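Local coordinates for uncharacterized protein (Staphylococcus aureus subsp. aureus, PDB 3H04) that is of unknown function but has the alpha/beta-hydrolase fold and probably hydrolyses esters, as in related feruloyl- and acetyl-esterases, at residues G39-K44 against I186-I191; S66-P71 against I79-A84; D249-P254 against T260-V265. All blocks are in the same frame, centred on the assembly; numbering follows the deposited sequence.

Contact 1: G39-K44 against I186-I191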
ATOM      1  N   GLY A  39      -4.326  -6.170   2.177  1.00 16.62           N
ATOM      2  CA  GLY A  39      -5.412  -5.800   3.102  1.00 16.24           C
ATOM      3  C   GLY A  39      -4.979  -5.577   4.549  1.00 17.49           C
ATOM      4  O   GLY A  39      -5.804  -5.671   5.457  1.00 16.69           O
ATOM      5  N   LEU A  40      -3.712  -5.209   4.720  1.00 17.39           N
ATOM      6  CA  LEU A  40      -3.003  -5.054   5.989  1.00 18.20           C
ATOM      7  C   LEU A  40      -2.813  -6.375   6.754  1.00 18.61           C
ATOM      8  O   LEU A  40      -2.336  -6.346   7.899  1.00 18.87           O
ATOM      9  CB  LEU A  40      -3.683  -4.004   6.914  1.00 18.91           C
ATOM     10  CG  LEU A  40      -4.031  -2.631   6.299  1.00 19.46           C
ATOM     11  CD1 LEU A  40      -5.023  -1.843   7.215  1.00 20.03           C
ATOM     12  CD2 LEU A  40      -2.757  -1.831   5.981  1.00 22.30           C
ATOM     13  N   MET A  41      -3.150  -7.514   6.141  1.00 16.17           N
ATOM     14  CA  MET A  41      -3.228  -8.793   6.878  1.00 16.30           C
ATOM     15  C   MET A  41      -2.332  -9.889   6.323  1.00 15.07           C
ATOM     16  O   MET A  41      -1.993 -10.871   7.023  1.00 16.48           O
ATOM     17  CB  MET A  41      -4.671  -9.312   6.887  1.00 15.82           C
ATOM     18  CG  MET A  41      -5.707  -8.413   7.495  1.00 14.41           C
ATOM     19  SD  MET A  41      -7.403  -9.153   7.659  1.00 10.74           S
ATOM     20  CE  MET A  41      -7.959  -8.006   8.852  1.00 22.46           C
ATOM     21  N   PHE A  42      -1.955  -9.787   5.051  1.00 15.02           N
ATOM     22  CA  PHE A  42      -1.050 -10.726   4.474  1.00 15.30           C
ATOM     23  C   PHE A  42      -0.104 -10.015   3.479  1.00 16.65           C
ATOM     24  O   PHE A  42      -0.157  -8.798   3.282  1.00 19.64           O
ATOM     25  CB  PHE A  42      -1.808 -11.905   3.772  1.00 14.95           C
ATOM     26  CG  PHE A  42      -2.549 -11.509   2.509  1.00 15.53           C
ATOM     27  CD1 PHE A  42      -1.972 -11.680   1.268  1.00 15.76           C
ATOM     28  CD2 PHE A  42      -3.838 -10.907   2.585  1.00 17.83           C
ATOM     29  CE1 PHE A  42      -2.636 -11.335   0.112  1.00 18.27           C
ATOM     30  CE2 PHE A  42      -4.522 -10.531   1.428  1.00 17.86           C
ATOM     31  CZ  PHE A  42      -3.917 -10.730   0.184  1.00 20.00           C
ATOM     32  N   GLY A  43       0.783 -10.786   2.876  1.00 16.18           N
ATOM     33  CA  GLY A  43       1.646 -10.260   1.824  1.00 17.36           C
ATOM     34  C   GLY A  43       3.112 -10.263   2.241  1.00 18.56           C
ATOM     35  O   GLY A  43       3.528 -10.921   3.253  1.00 18.53           O
ATOM     36  N   LYS A  44       3.910  -9.620   1.419  1.00 18.54           N
ATOM     37  CA  LYS A  44       5.354  -9.477   1.678  1.00 19.00           C
ATOM     38  C   LYS A  44       5.852  -8.291   0.861  1.00 18.64           C
ATOM     39  O   LYS A  44       5.240  -7.935  -0.172  1.00 18.42           O
ATOM     40  CB  LYS A  44       6.133 -10.739   1.295  1.00 19.68           C
ATOM     41  CG  LYS A  44       6.123 -11.088  -0.195  1.00 21.49           C
ATOM     42  CD  LYS A  44       6.751 -12.497  -0.472  1.00 23.63           C
ATOM     43  CE  LYS A  44       6.588 -12.846  -1.964  1.00 26.82           C
ATOM     44  NZ  LYS A  44       7.601 -13.790  -2.380  1.00 29.84           N
ATOM     45  N   ILE A 186     -12.952  -4.040   9.662  1.00 19.08           N
ATOM     46  CA  ILE A 186     -12.770  -2.912  10.595  1.00 20.83           C
ATOM     47  C   ILE A 186     -12.538  -3.380  12.052  1.00 21.58           C
ATOM     48  O   ILE A 186     -11.769  -2.787  12.809  1.00 22.29           O
ATOM     49  CB  ILE A 186     -13.970  -1.952  10.574  1.00 20.32           C
ATOM     50  CG1 ILE A 186     -14.035  -1.206   9.250  1.00 23.40           C
ATOM     51  CG2 ILE A 186     -13.894  -0.978  11.780  1.00 22.63           C
ATOM     52  CD1 ILE A 186     -13.020  -0.095   9.094  1.00 20.33           C
ATOM     53  N   ASN A 187     -13.161  -4.485  12.428  1.00 22.16           N
ATOM     54  CA  ASN A 187     -12.967  -5.028  13.757  1.00 22.38           C
ATOM     55  C   ASN A 187     -11.541  -5.499  13.925  1.00 23.01           C
ATOM     56  O   ASN A 187     -10.928  -5.278  14.973  1.00 23.13           O
ATOM     57  CB  ASN A 187     -13.921  -6.206  13.991  1.00 23.57           C
ATOM     58  CG  ASN A 187     -15.365  -5.826  13.804  1.00 25.75           C
ATOM     59  OD1 ASN A 187     -16.134  -5.798  14.762  1.00 32.64           O
ATOM     60  ND2 ASN A 187     -15.747  -5.511  12.564  1.00 29.67           N
ATOM     61  N   MET A 188     -10.997  -6.123  12.879  1.00 22.96           N
ATOM     62  CA  MET A 188      -9.641  -6.692  12.933  1.00 23.26           C
ATOM     63  C   MET A 188      -8.529  -5.633  12.848  1.00 23.24           C
ATOM     64  O   MET A 188      -7.419  -5.874  13.317  1.00 23.33           O
ATOM     65  CB  MET A 188      -9.516  -7.826  11.927  1.00 24.96           C
ATOM     66  CG  MET A 188     -10.415  -9.025  12.362  1.00 27.45           C
ATOM     67  SD  MET A 188     -10.919 -10.190  11.079  1.00 34.24           S
ATOM     68  CE  MET A 188      -9.277 -10.950  11.003  1.00 33.05           C
ATOM     69  N   ILE A 189      -8.860  -4.444  12.340  1.00 21.75           N
ATOM     70  CA  ILE A 189      -7.982  -3.254  12.415  1.00 22.49           C
ATOM     71  C   ILE A 189      -7.682  -2.865  13.879  1.00 22.03           C
ATOM     72  O   ILE A 189      -6.589  -2.418  14.187  1.00 21.29           O
ATOM     73  CB  ILE A 189      -8.602  -2.105  11.583  1.00 22.71           C
ATOM     74  CG1 ILE A 189      -8.158  -2.250  10.127  1.00 22.80           C
ATOM     75  CG2 ILE A 189      -8.288  -0.715  12.159  1.00 23.92           C
ATOM     76  CD1 ILE A 189      -9.116  -1.641   9.152  1.00 24.42           C
ATOM     77  N   ASN A 190      -8.651  -3.121  14.761  1.00 22.16           N
ATOM     78  CA  ASN A 190      -8.466  -3.163  16.212  1.00 21.74           C
ATOM     79  C   ASN A 190      -7.988  -1.795  16.736  1.00 20.92           C
ATOM     80  O   ASN A 190      -6.950  -1.695  17.369  1.00 19.47           O
ATOM     81  CB  ASN A 190      -7.504  -4.290  16.621  1.00 22.52           C
ATOM     82  CG  ASN A 190      -7.534  -4.576  18.112  1.00 26.45           C
ATOM     83  OD1 ASN A 190      -8.507  -4.246  18.794  1.00 27.54           O
ATOM     84  ND2 ASN A 190      -6.456  -5.173  18.633  1.00 29.46           N
ATOM     85  N   ILE A 191      -8.717  -0.745  16.390  1.00 19.66           N
ATOM     86  CA  ILE A 191      -8.397   0.587  16.907  1.00 20.69           C
ATOM     87  C   ILE A 191      -9.602   1.142  17.604  1.00 20.24           C
ATOM     88  O   ILE A 191     -10.693   0.614  17.435  1.00 18.99           O
ATOM     89  CB  ILE A 191      -7.878   1.571  15.829  1.00 21.30           C
ATOM     90  CG1 ILE A 191      -8.906   1.765  14.693  1.00 24.53           C
ATOM     91  CG2 ILE A 191      -6.488   1.173  15.453  1.00 21.78           C
ATOM     92  CD1 ILE A 191      -8.381   2.440  13.488  1.00 26.28           C
TER

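Contact 2: S66-P71 against I79-A84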
ATOM      1  N   SER A  66       8.780  -2.841   5.213  1.00 18.03           N
ATOM      2  CA  SER A  66       7.972  -3.838   5.909  1.00 18.53           C
ATOM      3  C   SER A  66       7.278  -3.221   7.102  1.00 17.89           C
ATOM      4  O   SER A  66       7.732  -2.191   7.636  1.00 18.00           O
ATOM      5  CB  SER A  66       8.853  -5.009   6.322  1.00 19.90           C
ATOM      6  OG  SER A  66       9.308  -5.663   5.118  1.00 23.80           O
ATOM      7  N   TYR A  67       6.152  -3.829   7.489  1.00 16.82           N
ATOM      8  CA  TYR A  67       5.426  -3.432   8.688  1.00 16.33           C
ATOM      9  C   TYR A  67       4.780  -4.690   9.265  1.00 17.13           C
ATOM     10  O   TYR A  67       4.527  -5.636   8.528  1.00 15.63           O
ATOM     11  CB  TYR A  67       4.350  -2.383   8.356  1.00 16.67           C
ATOM     12  CG  TYR A  67       3.434  -2.807   7.251  1.00 18.08           C
ATOM     13  CD1 TYR A  67       2.260  -3.513   7.534  1.00 20.83           C
ATOM     14  CD2 TYR A  67       3.707  -2.507   5.931  1.00 18.21           C
ATOM     15  CE1 TYR A  67       1.404  -3.911   6.504  1.00 20.41           C
ATOM     16  CE2 TYR A  67       2.846  -2.887   4.893  1.00 20.15           C
ATOM     17  CZ  TYR A  67       1.698  -3.585   5.208  1.00 23.40           C
ATOM     18  OH  TYR A  67       0.881  -4.005   4.208  1.00 23.05           O
ATOM     19  N   ARG A  68       4.491  -4.671  10.566  1.00 16.92           N
ATOM     20  CA  ARG A  68       3.809  -5.798  11.215  1.00 17.42           C
ATOM     21  C   ARG A  68       2.346  -5.873  10.748  1.00 16.89           C
ATOM     22  O   ARG A  68       1.675  -4.877  10.528  1.00 18.73           O
ATOM     23  CB  ARG A  68       3.987  -5.708  12.736  1.00 17.51           C
ATOM     24  CG  ARG A  68       5.388  -6.161  13.190  1.00 17.24           C
ATOM     25  CD  ARG A  68       5.635  -5.882  14.672  1.00 20.49           C
ATOM     26  NE  ARG A  68       5.890  -4.472  14.937  1.00 18.73           N
ATOM     27  CZ  ARG A  68       6.196  -4.005  16.143  1.00 19.07           C
ATOM     28  NH1 ARG A  68       6.246  -4.835  17.197  1.00 15.35           N
ATOM     29  NH2 ARG A  68       6.434  -2.724  16.310  1.00 17.62           N
ATOM     30  N   LEU A  69       1.851  -7.076  10.548  1.00 17.38           N
ATOM     31  CA  LEU A  69       0.527  -7.251  10.014  1.00 17.56           C
ATOM     32  C   LEU A  69      -0.573  -7.375  11.049  1.00 18.71           C
ATOM     33  O   LEU A  69      -0.349  -7.847  12.193  1.00 19.94           O
ATOM     34  CB  LEU A  69       0.533  -8.502   9.137  1.00 17.44           C
ATOM     35  CG  LEU A  69       1.554  -8.511   7.993  1.00 18.31           C
ATOM     36  CD1 LEU A  69       1.711  -9.936   7.363  1.00 20.07           C
ATOM     37  CD2 LEU A  69       1.310  -7.435   6.922  1.00 20.61           C
ATOM     38  N   LEU A  70      -1.789  -7.011  10.631  1.00 18.60           N
ATOM     39  CA  LEU A  70      -2.987  -7.432  11.374  1.00 18.81           C
ATOM     40  C   LEU A  70      -3.174  -8.943  11.211  1.00 18.36           C
ATOM     41  O   LEU A  70      -2.787  -9.490  10.208  1.00 17.89           O
ATOM     42  CB  LEU A  70      -4.234  -6.715  10.897  1.00 19.03           C
ATOM     43  CG  LEU A  70      -4.264  -5.208  10.685  1.00 19.30           C
ATOM     44  CD1 LEU A  70      -5.543  -4.964   9.893  1.00 19.62           C
ATOM     45  CD2 LEU A  70      -4.251  -4.471  11.987  1.00 23.28           C
ATOM     46  N   PRO A  71      -3.800  -9.623  12.192  1.00 19.29           N
ATOM     47  CA  PRO A  71      -4.409  -9.067  13.394  1.00 20.13           C
ATOM     48  C   PRO A  71      -3.520  -9.108  14.633  1.00 19.77           C
ATOM     49  O   PRO A  71      -3.977  -8.784  15.715  1.00 19.73           O
ATOM     50  CB  PRO A  71      -5.604  -9.996  13.586  1.00 21.31           C
ATOM     51  CG  PRO A  71      -5.034 -11.349  13.214  1.00 19.74           C
ATOM     52  CD  PRO A  71      -4.189 -11.031  11.985  1.00 20.39           C
ATOM     53  N   ILE A  79       0.877   1.872  11.353  1.00 17.07           N
ATOM     54  CA  ILE A  79       1.207   3.244  11.022  1.00 17.18           C
ATOM     55  C   ILE A  79       2.513   3.637  11.698  1.00 17.03           C
ATOM     56  O   ILE A  79       3.379   4.278  11.083  1.00 16.68           O
ATOM     57  CB  ILE A  79       0.067   4.186  11.387  1.00 16.72           C
ATOM     58  CG1 ILE A  79      -1.143   3.847  10.471  1.00 17.98           C
ATOM     59  CG2 ILE A  79       0.494   5.670  11.249  1.00 19.36           C
ATOM     60  CD1 ILE A  79      -2.423   4.580  10.853  1.00 17.02           C
ATOM     61  N   GLU A  80       2.690   3.197  12.935  1.00 17.74           N
ATOM     62  CA  GLU A  80       3.954   3.476  13.633  1.00 18.08           C
ATOM     63  C   GLU A  80       5.146   2.803  12.934  1.00 17.45           C
ATOM     64  O   GLU A  80       6.188   3.406  12.785  1.00 14.12           O
ATOM     65  CB  GLU A  80       3.891   3.063  15.121  1.00 20.64           C
ATOM     66  CG  GLU A  80       3.164   4.071  15.967  1.00 26.40           C
ATOM     67  CD  GLU A  80       2.985   3.659  17.429  1.00 34.61           C
ATOM     68  OE1 GLU A  80       3.604   2.643  17.878  1.00 35.75           O
ATOM     69  OE2 GLU A  80       2.212   4.389  18.119  1.00 36.53           O
ATOM     70  N   ASP A  81       4.985   1.547  12.508  1.00 17.14           N
ATOM     71  CA  ASP A  81       6.063   0.834  11.791  1.00 16.96           C
ATOM     72  C   ASP A  81       6.382   1.501  10.457  1.00 15.96           C
ATOM     73  O   ASP A  81       7.531   1.651  10.068  1.00 16.08           O
ATOM     74  CB  ASP A  81       5.656  -0.653  11.528  1.00 16.45           C
ATOM     75  CG  ASP A  81       5.738  -1.558  12.782  1.00 20.53           C
ATOM     76  OD1 ASP A  81       6.168  -1.091  13.874  1.00 18.62           O
ATOM     77  OD2 ASP A  81       5.376  -2.774  12.654  1.00 20.23           O
ATOM     78  N   VAL A  82       5.340   1.806   9.688  1.00 16.69           N
ATOM     79  CA  VAL A  82       5.490   2.444   8.393  1.00 16.00           C
ATOM     80  C   VAL A  82       6.261   3.794   8.512  1.00 16.14           C
ATOM     81  O   VAL A  82       7.207   4.060   7.773  1.00 15.81           O
ATOM     82  CB  VAL A  82       4.079   2.626   7.734  1.00 16.33           C
ATOM     83  CG1 VAL A  82       4.154   3.610   6.569  1.00 16.78           C
ATOM     84  CG2 VAL A  82       3.515   1.224   7.303  1.00 15.75           C
ATOM     85  N   TYR A  83       5.866   4.635   9.457  1.00 16.66           N
ATOM     86  CA  TYR A  83       6.518   5.931   9.638  1.00 16.65           C
ATOM     87  C   TYR A  83       7.948   5.781  10.202  1.00 17.54           C
ATOM     88  O   TYR A  83       8.817   6.557   9.861  1.00 17.45           O
ATOM     89  CB  TYR A  83       5.669   6.831  10.541  1.00 17.30           C
ATOM     90  CG  TYR A  83       4.348   7.364   9.976  1.00 20.11           C
ATOM     91  CD1 TYR A  83       3.756   6.838   8.829  1.00 19.88           C
ATOM     92  CD2 TYR A  83       3.668   8.387  10.648  1.00 19.30           C
ATOM     93  CE1 TYR A  83       2.539   7.368   8.342  1.00 24.13           C
ATOM     94  CE2 TYR A  83       2.471   8.875  10.210  1.00 20.87           C
ATOM     95  CZ  TYR A  83       1.918   8.394   9.046  1.00 22.34           C
ATOM     96  OH  TYR A  83       0.734   8.890   8.614  1.00 18.98           O
ATOM     97  N   ALA A  84       8.197   4.774  11.046  1.00 17.68           N
ATOM     98  CA  ALA A  84       9.568   4.538  11.558  1.00 18.05           C
ATOM     99  C   ALA A  84      10.446   4.089  10.380  1.00 17.74           C
ATOM    100  O   ALA A  84      11.553   4.546  10.242  1.00 17.64           O
ATOM    101  CB  ALA A  84       9.596   3.511  12.671  1.00 17.38           C
TER

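Contact 3: D249-P254 against T260-V265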
ATOM      1  N   ASP A 249      -6.006  -6.293  -8.697  1.00 17.60           N
ATOM      2  CA  ASP A 249      -4.577  -6.195  -9.046  1.00 19.27           C
ATOM      3  C   ASP A 249      -4.339  -6.526 -10.531  1.00 19.65           C
ATOM      4  O   ASP A 249      -3.913  -7.632 -10.935  1.00 18.70           O
ATOM      5  CB  ASP A 249      -3.691  -6.979  -8.050  1.00 21.60           C
ATOM      6  CG  ASP A 249      -4.124  -8.439  -7.875  1.00 25.46           C
ATOM      7  OD1 ASP A 249      -5.350  -8.716  -7.995  1.00 22.20           O
ATOM      8  OD2 ASP A 249      -3.228  -9.304  -7.674  1.00 23.03           O
ATOM      9  N   PHE A 250      -4.639  -5.529 -11.351  1.00 18.25           N
ATOM     10  CA  PHE A 250      -4.565  -5.675 -12.809  1.00 19.85           C
ATOM     11  C   PHE A 250      -3.142  -6.011 -13.287  1.00 20.25           C
ATOM     12  O   PHE A 250      -2.975  -6.515 -14.397  1.00 18.57           O
ATOM     13  CB  PHE A 250      -5.014  -4.369 -13.516  1.00 20.28           C
ATOM     14  CG  PHE A 250      -4.151  -3.164 -13.188  1.00 22.73           C
ATOM     15  CD1 PHE A 250      -2.960  -2.906 -13.897  1.00 22.07           C
ATOM     16  CD2 PHE A 250      -4.521  -2.277 -12.198  1.00 22.22           C
ATOM     17  CE1 PHE A 250      -2.160  -1.822 -13.577  1.00 18.96           C
ATOM     18  CE2 PHE A 250      -3.712  -1.180 -11.874  1.00 20.43           C
ATOM     19  CZ  PHE A 250      -2.535  -0.953 -12.549  1.00 20.44           C
ATOM     20  N   ASP A 251      -2.158  -5.690 -12.436  1.00 19.75           N
ATOM     21  CA  ASP A 251      -0.734  -5.916 -12.673  1.00 20.70           C
ATOM     22  C   ASP A 251      -0.211  -7.187 -12.040  1.00 21.52           C
ATOM     23  O   ASP A 251       0.994  -7.373 -11.921  1.00 20.98           O
ATOM     24  CB  ASP A 251       0.081  -4.721 -12.159  1.00 20.06           C
ATOM     25  CG  ASP A 251      -0.076  -4.487 -10.640  1.00 19.11           C
ATOM     26  OD1 ASP A 251      -1.119  -4.875 -10.031  1.00 17.16           O
ATOM     27  OD2 ASP A 251       0.831  -3.841 -10.077  1.00 17.46           O
ATOM     28  N   ARG A 252      -1.094  -8.075 -11.637  1.00 22.99           N
ATOM     29  CA  ARG A 252      -0.638  -9.358 -11.094  1.00 23.93           C
ATOM     30  C   ARG A 252       0.404 -10.012 -12.039  1.00 24.88           C
ATOM     31  O   ARG A 252       1.430 -10.530 -11.563  1.00 24.33           O
ATOM     32  CB  ARG A 252      -1.818 -10.276 -10.875  1.00 23.73           C
ATOM     33  CG  ARG A 252      -1.452 -11.629 -10.389  1.00 27.34           C
ATOM     34  CD  ARG A 252      -2.680 -12.446 -10.227  1.00 27.73           C
ATOM     35  NE  ARG A 252      -3.669 -11.806  -9.346  1.00 26.37           N
ATOM     36  CZ  ARG A 252      -4.872 -12.316  -9.140  1.00 27.23           C
ATOM     37  NH1 ARG A 252      -5.189 -13.490  -9.716  1.00 22.96           N
ATOM     38  NH2 ARG A 252      -5.744 -11.683  -8.355  1.00 28.20           N
ATOM     39  N   ARG A 253       0.160  -9.975 -13.356  1.00 25.64           N
ATOM     40  CA  ARG A 253       1.158 -10.403 -14.367  1.00 26.28           C
ATOM     41  C   ARG A 253       1.684  -9.273 -15.248  1.00 27.40           C
ATOM     42  O   ARG A 253       0.942  -8.369 -15.641  1.00 28.37           O
ATOM     43  CB  ARG A 253       0.564 -11.471 -15.255  1.00 27.24           C
ATOM     44  CG  ARG A 253       0.178 -12.682 -14.466  1.00 28.98           C
ATOM     45  CD  ARG A 253      -0.975 -13.394 -15.037  1.00 32.56           C
ATOM     46  NE  ARG A 253      -0.556 -14.163 -16.187  1.00 35.04           N
ATOM     47  CZ  ARG A 253      -0.634 -15.482 -16.311  1.00 34.38           C
ATOM     48  NH1 ARG A 253      -1.146 -16.249 -15.355  1.00 33.53           N
ATOM     49  NH2 ARG A 253      -0.222 -16.035 -17.447  1.00 33.61           N
ATOM     50  N   PRO A 254       2.957  -9.337 -15.620  1.00 27.84           N
ATOM     51  CA  PRO A 254       3.510  -8.210 -16.364  1.00 28.32           C
ATOM     52  C   PRO A 254       3.073  -8.169 -17.826  1.00 27.94           C
ATOM     53  O   PRO A 254       3.928  -8.173 -18.747  1.00 29.00           O
ATOM     54  CB  PRO A 254       5.030  -8.397 -16.191  1.00 28.51           C
ATOM     55  CG  PRO A 254       5.219  -9.710 -15.487  1.00 29.39           C
ATOM     56  CD  PRO A 254       3.941 -10.413 -15.420  1.00 27.89           C
ATOM     57  N   THR A 260       2.792  -0.811 -19.691  1.00 17.05           N
ATOM     58  CA  THR A 260       2.526   0.541 -20.166  1.00 17.63           C
ATOM     59  C   THR A 260       2.217   1.527 -19.054  1.00 16.95           C
ATOM     60  O   THR A 260       2.699   2.661 -19.066  1.00 16.89           O
ATOM     61  CB  THR A 260       1.403   0.516 -21.217  1.00 17.35           C
ATOM     62  OG1 THR A 260       1.937  -0.125 -22.358  1.00 18.30           O
ATOM     63  CG2 THR A 260       0.919   1.900 -21.577  1.00 18.35           C
ATOM     64  N   ILE A 261       1.396   1.091 -18.117  1.00 17.18           N
ATOM     65  CA  ILE A 261       1.076   1.869 -16.923  1.00 17.56           C
ATOM     66  C   ILE A 261       2.316   2.137 -16.041  1.00 17.80           C
ATOM     67  O   ILE A 261       2.504   3.245 -15.589  1.00 17.02           O
ATOM     68  CB  ILE A 261      -0.093   1.206 -16.133  1.00 17.65           C
ATOM     69  CG1 ILE A 261      -1.380   1.362 -17.003  1.00 17.45           C
ATOM     70  CG2 ILE A 261      -0.258   1.862 -14.705  1.00 17.66           C
ATOM     71  CD1 ILE A 261      -2.647   0.662 -16.486  1.00 20.07           C
ATOM     72  N   TYR A 262       3.163   1.144 -15.840  1.00 17.51           N
ATOM     73  CA  TYR A 262       4.441   1.339 -15.132  1.00 18.58           C
ATOM     74  C   TYR A 262       5.351   2.345 -15.828  1.00 18.59           C
ATOM     75  O   TYR A 262       5.998   3.140 -15.161  1.00 18.86           O
ATOM     76  CB  TYR A 262       5.208   0.001 -14.869  1.00 18.54           C
ATOM     77  CG  TYR A 262       4.727  -0.710 -13.622  1.00 16.47           C
ATOM     78  CD1 TYR A 262       3.677  -1.627 -13.669  1.00 19.82           C
ATOM     79  CD2 TYR A 262       5.276  -0.417 -12.381  1.00 16.93           C
ATOM     80  CE1 TYR A 262       3.206  -2.243 -12.497  1.00 15.10           C
ATOM     81  CE2 TYR A 262       4.822  -1.027 -11.191  1.00 20.29           C
ATOM     82  CZ  TYR A 262       3.770  -1.947 -11.267  1.00 17.23           C
ATOM     83  OH  TYR A 262       3.291  -2.553 -10.136  1.00 18.30           O
ATOM     84  N   ARG A 263       5.406   2.306 -17.157  1.00 19.02           N
ATOM     85  CA  ARG A 263       6.162   3.314 -17.898  1.00 19.10           C
ATOM     86  C   ARG A 263       5.558   4.703 -17.728  1.00 19.31           C
ATOM     87  O   ARG A 263       6.292   5.643 -17.563  1.00 19.13           O
ATOM     88  CB  ARG A 263       6.260   2.972 -19.373  1.00 19.78           C
ATOM     89  CG  ARG A 263       7.218   1.823 -19.611  1.00 20.65           C
ATOM     90  CD  ARG A 263       7.423   1.620 -21.090  1.00 23.71           C
ATOM     91  NE  ARG A 263       8.119   0.369 -21.381  1.00 24.79           N
ATOM     92  CZ  ARG A 263       9.406   0.124 -21.125  1.00 25.74           C
ATOM     93  NH1 ARG A 263      10.183   1.025 -20.534  1.00 25.38           N
ATOM     94  NH2 ARG A 263       9.925  -1.051 -21.477  1.00 24.21           N
ATOM     95  N   LYS A 264       4.231   4.797 -17.678  1.00 18.61           N
ATOM     96  CA  LYS A 264       3.567   6.057 -17.364  1.00 19.42           C
ATOM     97  C   LYS A 264       3.878   6.556 -15.935  1.00 18.65           C
ATOM     98  O   LYS A 264       3.948   7.754 -15.705  1.00 18.73           O
ATOM     99  CB  LYS A 264       2.050   5.928 -17.508  1.00 18.59           C
ATOM    100  CG  LYS A 264       1.537   5.703 -18.895  1.00 21.77           C
ATOM    101  CD  LYS A 264       0.039   5.588 -18.835  1.00 23.80           C
ATOM    102  CE  LYS A 264      -0.570   5.520 -20.205  1.00 25.93           C
ATOM    103  NZ  LYS A 264      -0.760   6.853 -20.694  1.00 27.52           N
ATOM    104  N   VAL A 265       4.086   5.630 -15.008  1.00 18.14           N
ATOM    105  CA  VAL A 265       4.475   5.999 -13.657  1.00 17.93           C
ATOM    106  C   VAL A 265       5.811   6.742 -13.684  1.00 18.32           C
ATOM    107  O   VAL A 265       5.952   7.836 -13.118  1.00 17.41           O
ATOM    108  CB  VAL A 265       4.531   4.780 -12.717  1.00 18.29           C
ATOM    109  CG1 VAL A 265       5.321   5.115 -11.459  1.00 15.76           C
ATOM    110  CG2 VAL A 265       3.098   4.335 -12.362  1.00 17.59           C
TER

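Contact 1: G39-K44 against I186-I191
The CE methyl of Met41 drives into the base of the Met188 side chain, with Met41 CE 3.5 Å from Met188 CB, tighter than ordinary carbon-carbon packing. The two thioether chains cross at about a right angle. Met41 stays extended beyond CG, its chi3 of 161° carrying the methyl straight out to the helix, whereas Met188 bends at chi3 (75°), and its own CE lies 3.9 Å from Met41 CE. Beside this pair Leu40 makes a looser apolar contact, its CD1 branch 4.3 Å from Ile189 CG1. No hydrogen bond joins the two segments.

Around this first shell, Ala179 of helix 173-182 touches both methionines, and Leu75 of helix 75-91 touches both Leu40 and Ile189. The loop itself is held by polar bonds to its backbone: Gly39 O accepts from Trp185 NE1, Leu40 N is bonded to Ser105 OG, and Met41 O accepts from Arg172 NE. Gly39 and Leu40 both have positive phi, in the loop that follows strand 30-35. A glycine-rich loop at this place lines the oxyanion hole in many alpha/beta hydrolases, and Gly39 ends a glycine-rich run consistent with such a role. Helix 185-189 belongs to the helical insertion between strands 121-125 and 212-217. Between the two segments the contact is purely apolar, while Trp185 and Arg172 of the same insertion add hydrogen bonds to the loop's carbonyls.

Contact 2: S66-P71 against I79-A84
Arg68 grips Asp81 side-on, one nitrogen to each carboxylate oxygen: NE of Arg68 lies 2.9 Å from Asp81 OD2, and NH2 of Arg68 is 2.9 Å from Asp81 OD1. Both bonds are nearly straight, the one from NH2 at 172°, and use the syn lone pairs, and guanidinium and carboxylate are almost coplanar, 7° apart. Asp81 OD2 accepts a second hydrogen bond on its anti lone pair, from the backbone N of Arg68 at 3.0 Å, so one aspartate binds the arginine by main chain and side chain at once. A bend at chi3 (-75°) folds the guanidinium back to the carboxylate.

The remaining arginine nitrogen is not left over, since NH1 forms a salt bridge with Asp12. Farther along the helix, the Tyr83 hydroxyl is bonded to Asp116 and Ser85 OG to the carbonyl of Asp81; in the loop, Ser66 OG has a weak bond to Pro17 O.

Apolar contacts flank the salt bridge. Tyr67 CB sits 3.8 Å from Asp81 CB and 3.8 Å from Val82 CG2, and the Val82 methyl reaches the tyrosine ring obliquely. The ring then leads away from the helix to stack on His36. The contact ties the loop after strand 60-65 back onto helix 75-91, within the strand-loop-helix unit of the fold. Held between two aspartates, the buried guanidinium would probably remain charged, with its rotation fixed.

Contact 3: D249-P254 against T260-V265
A single buried hydrogen bond and one apolar touch, Asp251 to Tyr262 and Phe250 to Ile261, join the loop after strand 238-243 to the C-terminal helix 256-273. The Tyr262 hydroxyl donates to Asp251 OD2 (OH to OD2 2.8 Å), meeting the oxygen nearly along its C-O bond. OD2 lies at the edge of the Tyr262 ring, in its plane, with the carboxylate plane turned 23° from that of the ring. Chi1 of 61° sets the Asp251 carboxylate between its own backbone N and carbonyl carbon, within reach of the phenol. Alongside, Ile261 CD1 approaches Phe250 CE1 obliquely to 3.9 Å, the two side chains coming from opposite directions.

Asp251 has further partners: OD1 is bonded to Tyr126 OH, and OD2 forms a salt bridge with Arg103, a residue of the probable nucleophile elbow. Phe125 packs against both aromatic residues, meeting the Tyr262 ring edge-to-face, while Tyr52 stacks on Tyr262. A type I turn from Asp249 to Arg252, closed by Arg252 N to Asp249 O at 2.9 Å, shapes the loop. Asp251 thus gathers a phenol from the helix, a second phenol and a guanidinium, which would be expected to stabilise its negative charge in this buried setting.

In the fold
Contacts 1 and 2 adjoin, their centres 10 Å apart. Leu70 N lies 2.9 Å from Leu40 O, a probable hydrogen bond, and Leu70 CD1 packs 3.8 Å from Ile189 CG1, so the loop of contact 2 touches both segments of contact 1. Contact 3 lies across the chain's centre, its own centre 25 Å from each of the others and its nearest atoms about 8 Å from contact 1 and 13 Å from contact 2. Leu40 lies near the probable nucleophile elbow and Phe250 near the probable Ser104-His248-Asp220 triad, neither touching. Contact 1 reaches the elbow through Ser105 and contact 3 through Arg103, the neighbours of Ser104, while segment 249-254 directly follows His248.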